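Local coordinates for protein alpha-L-rhamnosidase (Aspergillus terreus, PDB 6GSZ) that probably hydrolyses terminal non-reducing alpha-L-rhamnose residues from alpha-L-rhamnosides, and binds calcium ions, at residues Arg787-Val792 against Thr843-Gly848; Asn839-Val844 against Lys853-Ser858. All blocks are in the same frame, centred on the assembly; numbering follows the deposited sequence. Where two conformers were deposited one is given.

Interactions 1 and 2 lie side by side in one four-stranded mixed sheet of the C-terminal domain, their centres about 9 Å apart. Strand 841-845 serves both: it pairs in parallel with strand 787-790 in interaction 1, and antiparallel with the edge strand 853-856, its hairpin partner, in interaction 2. Along the chain, 787-792 comes first, and strands 800-807, 810-819 and 828-836 of a second, antiparallel sheet intervene before 839-848 and 853-858. T843 and V844 belong to both contacts, and a probable backbone hydrogen bond from I788 N to R841 O (2.9 Å) stitches them together. The parallel pairing joins chain on either side of those three strands, while the hairpin extends the same sheet to its edge.

Interaction 1 of 2, residues Arg787-Val792 against Thr843-Gly848; sequences RINIEV and TVVLPG. With CA (calcium ion), chain M.
I790 and V844 sit opposite each other in a parallel bridge, at the middle of a contact whose strand segments, 787-790 and 843-845, run with their axes 4.8 Å apart. The backbone ladder is regular: T843 N gives a hydrogen bond to I788 O, T843 O takes one from I790 N (2.8 Å), and I790 O takes one from V845 N (2.9 Å). The tight side is the face carrying I788, I790 and V844, packed chiefly because the second sheet, with A812, T814, A834 and V836, covers the isoleucines; I790 CB and V844 CG2 touch more loosely, at 4.3 Å. Branched aliphatic side chains suit this buried face because they fill it and favour extended backbone.

Beyond the last rung the strands part. Water 2 enters the gap, bonded to I790 O, V792 N and V845 O, and water 3 joins V792 O to V845 O; water thus continues the ladder.

The other face, with N789, E791, T843 and V845, is only partly buried. With CG anti to the backbone N (chi1 -177°), the extended chain of E791 runs beside V845, CG 3.8 Å from V845 CB, and carries the carboxylate on to a calcium ion. E791 OE1 and OE2 each lie 2.4 Å from the metal, and five waters complete the shell. In the conformer modelled, one of two, N789 ND2 donates to the anti lone pair of E791 OE1 (2.9 Å), in the amide plane. The water-rich shell is consistent with a surface calcium site, its carboxylate perhaps steadied by N789 in this conformer.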
loop_
_atom_site.group_PDB
_atom_site.type_symbol
_atom_site.label_atom_id
_atom_site.label_comp_id
_atom_site.label_asym_id
_atom_site.label_seq_id
_atom_site.Cartn_x
_atom_site.Cartn_y
_atom_site.Cartn_z
ATOM N N ARG A 787 -12.840 20.499 2.318
ATOM C CA ARG A 787 -13.306 21.313 1.211
ATOM C C ARG A 787 -12.929 20.562 -0.063
ATOM O O ARG A 787 -11.840 19.935 -0.102
ATOM C CB ARG A 787 -12.625 22.692 1.183
ATOM C CG ARG A 787 -12.926 23.558 2.388
ATOM C CD ARG A 787 -14.368 24.010 2.211
ATOM N NE ARG A 787 -14.871 24.891 3.268
ATOM C CZ ARG A 787 -15.538 24.469 4.330
ATOM N NH1 ARG A 787 -15.692 23.165 4.514
ATOM N NH2 ARG A 787 -16.007 25.352 5.204
ATOM N N ILE A 788 -13.871 20.434 -0.981
ATOM C CA ILE A 788 -13.780 19.592 -2.139
ATOM C C ILE A 788 -13.915 20.434 -3.407
ATOM O O ILE A 788 -14.805 21.300 -3.474
ATOM C CB ILE A 788 -14.861 18.496 -2.087
ATOM C CG1 ILE A 788 -14.803 17.786 -0.734
ATOM C CG2 ILE A 788 -14.736 17.540 -3.264
ATOM C CD1 ILE A 788 -15.866 16.739 -0.525
ATOM N N ASN A 789 -13.092 20.182 -4.425
ATOM C CA ASN A 789 -13.310 20.791 -5.768
ATOM C C ASN A 789 -13.994 19.718 -6.621
ATOM O O ASN A 789 -13.587 18.539 -6.580
ATOM C CB ASN A 789 -11.995 21.378 -6.320
ATOM C CG ASN A 789 -12.143 22.325 -7.502
ATOM O OD1 ASN A 789 -12.648 23.457 -7.358
ATOM N ND2 ASN A 789 -11.645 21.916 -8.673
ATOM N N ILE A 790 -15.043 20.128 -7.331
ATOM C CA ILE A 790 -15.800 19.265 -8.202
ATOM C C ILE A 790 -15.800 19.893 -9.588
ATOM O O ILE A 790 -16.610 20.824 -9.851
ATOM C CB ILE A 790 -17.218 18.979 -7.685
ATOM C CG1 ILE A 790 -17.142 18.441 -6.258
ATOM C CG2 ILE A 790 -17.900 18.013 -8.635
ATOM C CD1 ILE A 790 -18.452 18.027 -5.656
ATOM N N GLU A 791 -14.857 19.475 -10.424
ATOM C CA GLU A 791 -14.546 20.148 -11.692
ATOM C C GLU A 791 -14.391 19.054 -12.759
ATOM O O GLU A 791 -13.287 18.722 -13.162
ATOM C CB GLU A 791 -13.309 21.058 -11.516
ATOM C CG GLU A 791 -12.906 21.895 -12.734
ATOM C CD GLU A 791 -11.764 22.888 -12.495
ATOM O OE1 GLU A 791 -11.298 23.027 -11.361
ATOM O OE2 GLU A 791 -11.277 23.518 -13.433
ATOM N N VAL A 792 -15.538 18.506 -13.190
ATOM C CA VAL A 792 -15.590 17.542 -14.239
ATOM C C VAL A 792 -15.243 18.193 -15.578
ATOM O O VAL A 792 -15.837 19.216 -15.931
ATOM C CB VAL A 792 -16.968 16.873 -14.340
ATOM C CG1 VAL A 792 -17.070 16.048 -15.625
ATOM C CG2 VAL A 792 -17.291 16.077 -13.090
ATOM N N THR A 843 -16.742 23.358 -4.096
ATOM C CA THR A 843 -16.866 24.281 -5.195
ATOM C C THR A 843 -17.100 23.458 -6.463
ATOM O O THR A 843 -16.241 22.648 -6.834
ATOM C CB THR A 843 -15.631 25.175 -5.362
ATOM O OG1 THR A 843 -15.476 25.907 -4.156
ATOM C CG2 THR A 843 -15.771 26.163 -6.501
ATOM N N VAL A 844 -18.287 23.620 -7.048
ATOM C CA VAL A 844 -18.633 22.964 -8.269
ATOM C C VAL A 844 -18.309 23.922 -9.412
ATOM O O VAL A 844 -18.821 25.049 -9.447
ATOM C CB VAL A 844 -20.109 22.541 -8.269
ATOM C CG1 VAL A 844 -20.497 21.878 -9.582
ATOM C CG2 VAL A 844 -20.447 21.673 -7.065
ATOM N N VAL A 845 -17.448 23.506 -10.328
ATOM C CA VAL A 845 -17.087 24.286 -11.510
ATOM C C VAL A 845 -17.707 23.583 -12.719
ATOM O O VAL A 845 -17.253 22.493 -13.103
ATOM C CB VAL A 845 -15.552 24.377 -11.650
ATOM C CG1 VAL A 845 -15.157 25.197 -12.868
ATOM C CG2 VAL A 845 -14.907 24.910 -10.380
ATOM N N LEU A 846 -18.764 24.179 -13.280
ATOM C CA LEU A 846 -19.455 23.518 -14.376
ATOM C C LEU A 846 -18.652 23.717 -15.648
ATOM O O LEU A 846 -17.944 24.729 -15.779
ATOM C CB LEU A 846 -20.892 24.032 -14.460
ATOM C CG LEU A 846 -21.716 23.716 -13.207
ATOM C CD1 LEU A 846 -23.024 24.464 -13.229
ATOM C CD2 LEU A 846 -22.003 22.234 -13.083
ATOM N N PRO A 847 -18.712 22.742 -16.575
ATOM C CA PRO A 847 -17.878 22.753 -17.761
ATOM C C PRO A 847 -18.219 23.842 -18.762
ATOM O O PRO A 847 -19.346 24.356 -18.769
ATOM C CB PRO A 847 -18.050 21.368 -18.407
ATOM C CG PRO A 847 -19.247 20.759 -17.747
ATOM C CD PRO A 847 -19.489 21.507 -16.452
ATOM N N GLY A 848 -17.213 24.152 -19.592
ATOM C CA GLY A 848 -17.355 25.043 -20.715
ATOM C C GLY A 848 -16.787 26.423 -20.431
ATOM O O GLY A 848 -16.384 26.728 -19.290
HETATM CA CA CA M . -9.377 24.222 -12.097
HETATM O O HOH W 1 -13.959 24.013 -1.853
HETATM O O HOH W 2 -18.050 19.832 -12.218
HETATM O O HOH W 3 -15.547 21.811 -15.171
HETATM O O HOH W 4 -8.389 22.520 -10.262
HETATM O O HOH W 5 -9.829 24.384 -9.511
HETATM O O HOH W 6 -11.014 26.082 -11.145
HETATM O O HOH W 7 -10.000 25.792 -13.712
HETATM O O HOH W 8 -7.951 24.736 -13.900
#

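Interaction 2 of 2, residues Asn839-Val844 against Lys853-Ser858; sequences NTRATV and KVDVGS
R841 bends at chi3 (60°), and D855 carries its carboxylate anti to its own backbone N (chi1 178°); together these turns bring the guanidinium and carboxylate into a salt bridge across the hairpin. The side chains cross at about a right angle, their flat groups 88° apart, with D855 CG at the guanidinium edge. The hydrogen bond from R841 NE to D855 OD1 (3.1 Å) is weak and bent. One face of the guanidinium lies over the V856-G857 peptide, and R841 NH1 comes to 3.5 Å from G857 CA, an approach that suits glycine, which brings no side chain.

The backbones are held more firmly. A842 and V856 form a hydrogen-bonded antiparallel pair, A842 N to V856 O at 2.8 Å and V856 N to A842 O at 2.9 Å, and V844 with V854 repeats the pattern. Toward T840 and S858 the backbones stand wider apart, and water 9 bridges T840 O and S858 N.

On the inner face V856 CG2 touches A842 CB (3.9 Å) and V844 CG2 (4.1 Å). Alanine is small enough for V856 CG2 to lie against its CB, and Y863 covers both V844 and V856. On the opposite face K853 folds its chain so that CE rests on T843 CG2 (3.8 Å), beside a mannose of a glycan. The backbone ladder and apolar inner face probably carry most of the hairpin, the more exposed ion pair adding a weaker tie.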
loop_
_atom_site.group_PDB
_atom_site.type_symbol
_atom_site.label_atom_id
_atom_site.label_comp_id
_atom_site.label_asym_id
_atom_site.label_seq_id
_atom_site.Cartn_x
_atom_site.Cartn_y
_atom_site.Cartn_z
ATOM N N ASN A 839 -20.611 17.951 6.917
ATOM C CA ASN A 839 -19.490 18.662 7.539
ATOM C C ASN A 839 -18.446 19.140 6.524
ATOM O O ASN A 839 -17.359 19.581 6.943
ATOM C CB ASN A 839 -18.841 17.835 8.660
ATOM C CG ASN A 839 -18.400 18.712 9.816
ATOM O OD1 ASN A 839 -18.932 19.831 9.990
ATOM N ND2 ASN A 839 -17.464 18.247 10.632
ATOM N N THR A 840 -18.750 19.033 5.218
ATOM C CA THR A 840 -17.851 19.535 4.172
ATOM C C THR A 840 -18.592 20.560 3.302
ATOM O O THR A 840 -19.826 20.643 3.335
ATOM C CB THR A 840 -17.286 18.400 3.309
ATOM O OG1 THR A 840 -18.289 17.876 2.417
ATOM C CG2 THR A 840 -16.689 17.293 4.156
ATOM N N ARG A 841 -17.802 21.221 2.453
ATOM C CA ARG A 841 -18.328 22.113 1.427
ATOM C C ARG A 841 -17.544 21.862 0.146
ATOM O O ARG A 841 -16.411 21.322 0.193
ATOM C CB ARG A 841 -18.285 23.596 1.797
ATOM C CG ARG A 841 -19.119 23.960 3.014
ATOM C CD ARG A 841 -19.238 25.434 3.253
ATOM N NE ARG A 841 -19.870 26.159 2.142
ATOM C CZ ARG A 841 -21.195 26.215 1.923
ATOM N NH1 ARG A 841 -22.056 25.626 2.742
ATOM N NH2 ARG A 841 -21.668 26.925 0.912
ATOM N N ALA A 842 -18.147 22.179 -0.991
ATOM C CA ALA A 842 -17.501 21.987 -2.260
ATOM C C ALA A 842 -17.653 23.239 -3.137
ATOM O O ALA A 842 -18.562 24.058 -2.954
ATOM C CB ALA A 842 -18.079 20.783 -2.955
ATOM N N THR A 843 -16.742 23.358 -4.096
ATOM C CA THR A 843 -16.866 24.281 -5.195
ATOM C C THR A 843 -17.100 23.458 -6.463
ATOM O O THR A 843 -16.241 22.648 -6.834
ATOM C CB THR A 843 -15.631 25.175 -5.362
ATOM O OG1 THR A 843 -15.476 25.907 -4.156
ATOM C CG2 THR A 843 -15.771 26.163 -6.501
ATOM N N VAL A 844 -18.287 23.620 -7.048
ATOM C CA VAL A 844 -18.633 22.964 -8.269
ATOM C C VAL A 844 -18.309 23.922 -9.412
ATOM O O VAL A 844 -18.821 25.049 -9.447
ATOM C CB VAL A 844 -20.109 22.541 -8.269
ATOM C CG1 VAL A 844 -20.497 21.878 -9.582
ATOM C CG2 VAL A 844 -20.447 21.673 -7.065
ATOM N N LYS A 853 -19.191 28.757 -11.398
ATOM C CA LYS A 853 -18.607 28.236 -10.177
ATOM C C LYS A 853 -19.602 28.491 -9.049
ATOM O O LYS A 853 -20.139 29.603 -8.952
ATOM C CB LYS A 853 -17.314 28.967 -9.816
ATOM C CG LYS A 853 -16.108 28.644 -10.691
ATOM C CD LYS A 853 -14.797 29.166 -10.138
ATOM C CE LYS A 853 -14.717 29.148 -8.622
ATOM N NZ LYS A 853 -13.337 29.405 -8.136
ATOM N N VAL A 854 -19.852 27.473 -8.240
ATOM C CA VAL A 854 -20.910 27.442 -7.248
ATOM C C VAL A 854 -20.354 26.847 -5.955
ATOM O O VAL A 854 -19.828 25.738 -5.983
ATOM C CB VAL A 854 -22.070 26.558 -7.750
ATOM C CG1 VAL A 854 -23.243 26.604 -6.812
ATOM C CG2 VAL A 854 -22.482 26.923 -9.162
ATOM N N ASP A 855 -20.529 27.534 -4.815
ATOM C CA ASP A 855 -20.169 27.021 -3.471
ATOM C C ASP A 855 -21.398 26.263 -2.968
ATOM O O ASP A 855 -22.516 26.814 -2.979
ATOM C CB ASP A 855 -19.800 28.193 -2.542
ATOM C CG ASP A 855 -19.431 27.893 -1.082
ATOM O OD1 ASP A 855 -19.072 26.731 -0.785
ATOM O OD2 ASP A 855 -19.479 28.855 -0.214
ATOM N N VAL A 856 -21.212 25.047 -2.466
ATOM C CA VAL A 856 -22.294 24.276 -1.929
ATOM C C VAL A 856 -21.867 23.623 -0.616
ATOM O O VAL A 856 -20.684 23.325 -0.455
ATOM C CB VAL A 856 -22.767 23.176 -2.899
ATOM C CG1 VAL A 856 -23.319 23.725 -4.166
ATOM C CG2 VAL A 856 -21.702 22.150 -3.232
ATOM N N GLY A 857 -22.879 23.313 0.219
ATOM C CA GLY A 857 -22.701 22.494 1.392
ATOM C C GLY A 857 -23.129 21.057 1.132
ATOM O O GLY A 857 -23.257 20.609 -0.026
ATOM N N SER A 858 -23.273 20.302 2.217
ATOM C CA SER A 858 -23.540 18.866 2.101
ATOM C C SER A 858 -24.875 18.601 1.396
ATOM O O SER A 858 -25.783 19.476 1.342
ATOM C CB SER A 858 -23.546 18.180 3.454
ATOM O OG SER A 858 -24.659 18.580 4.259
HETATM O O HOH W 9 -22.058 21.268 4.691
#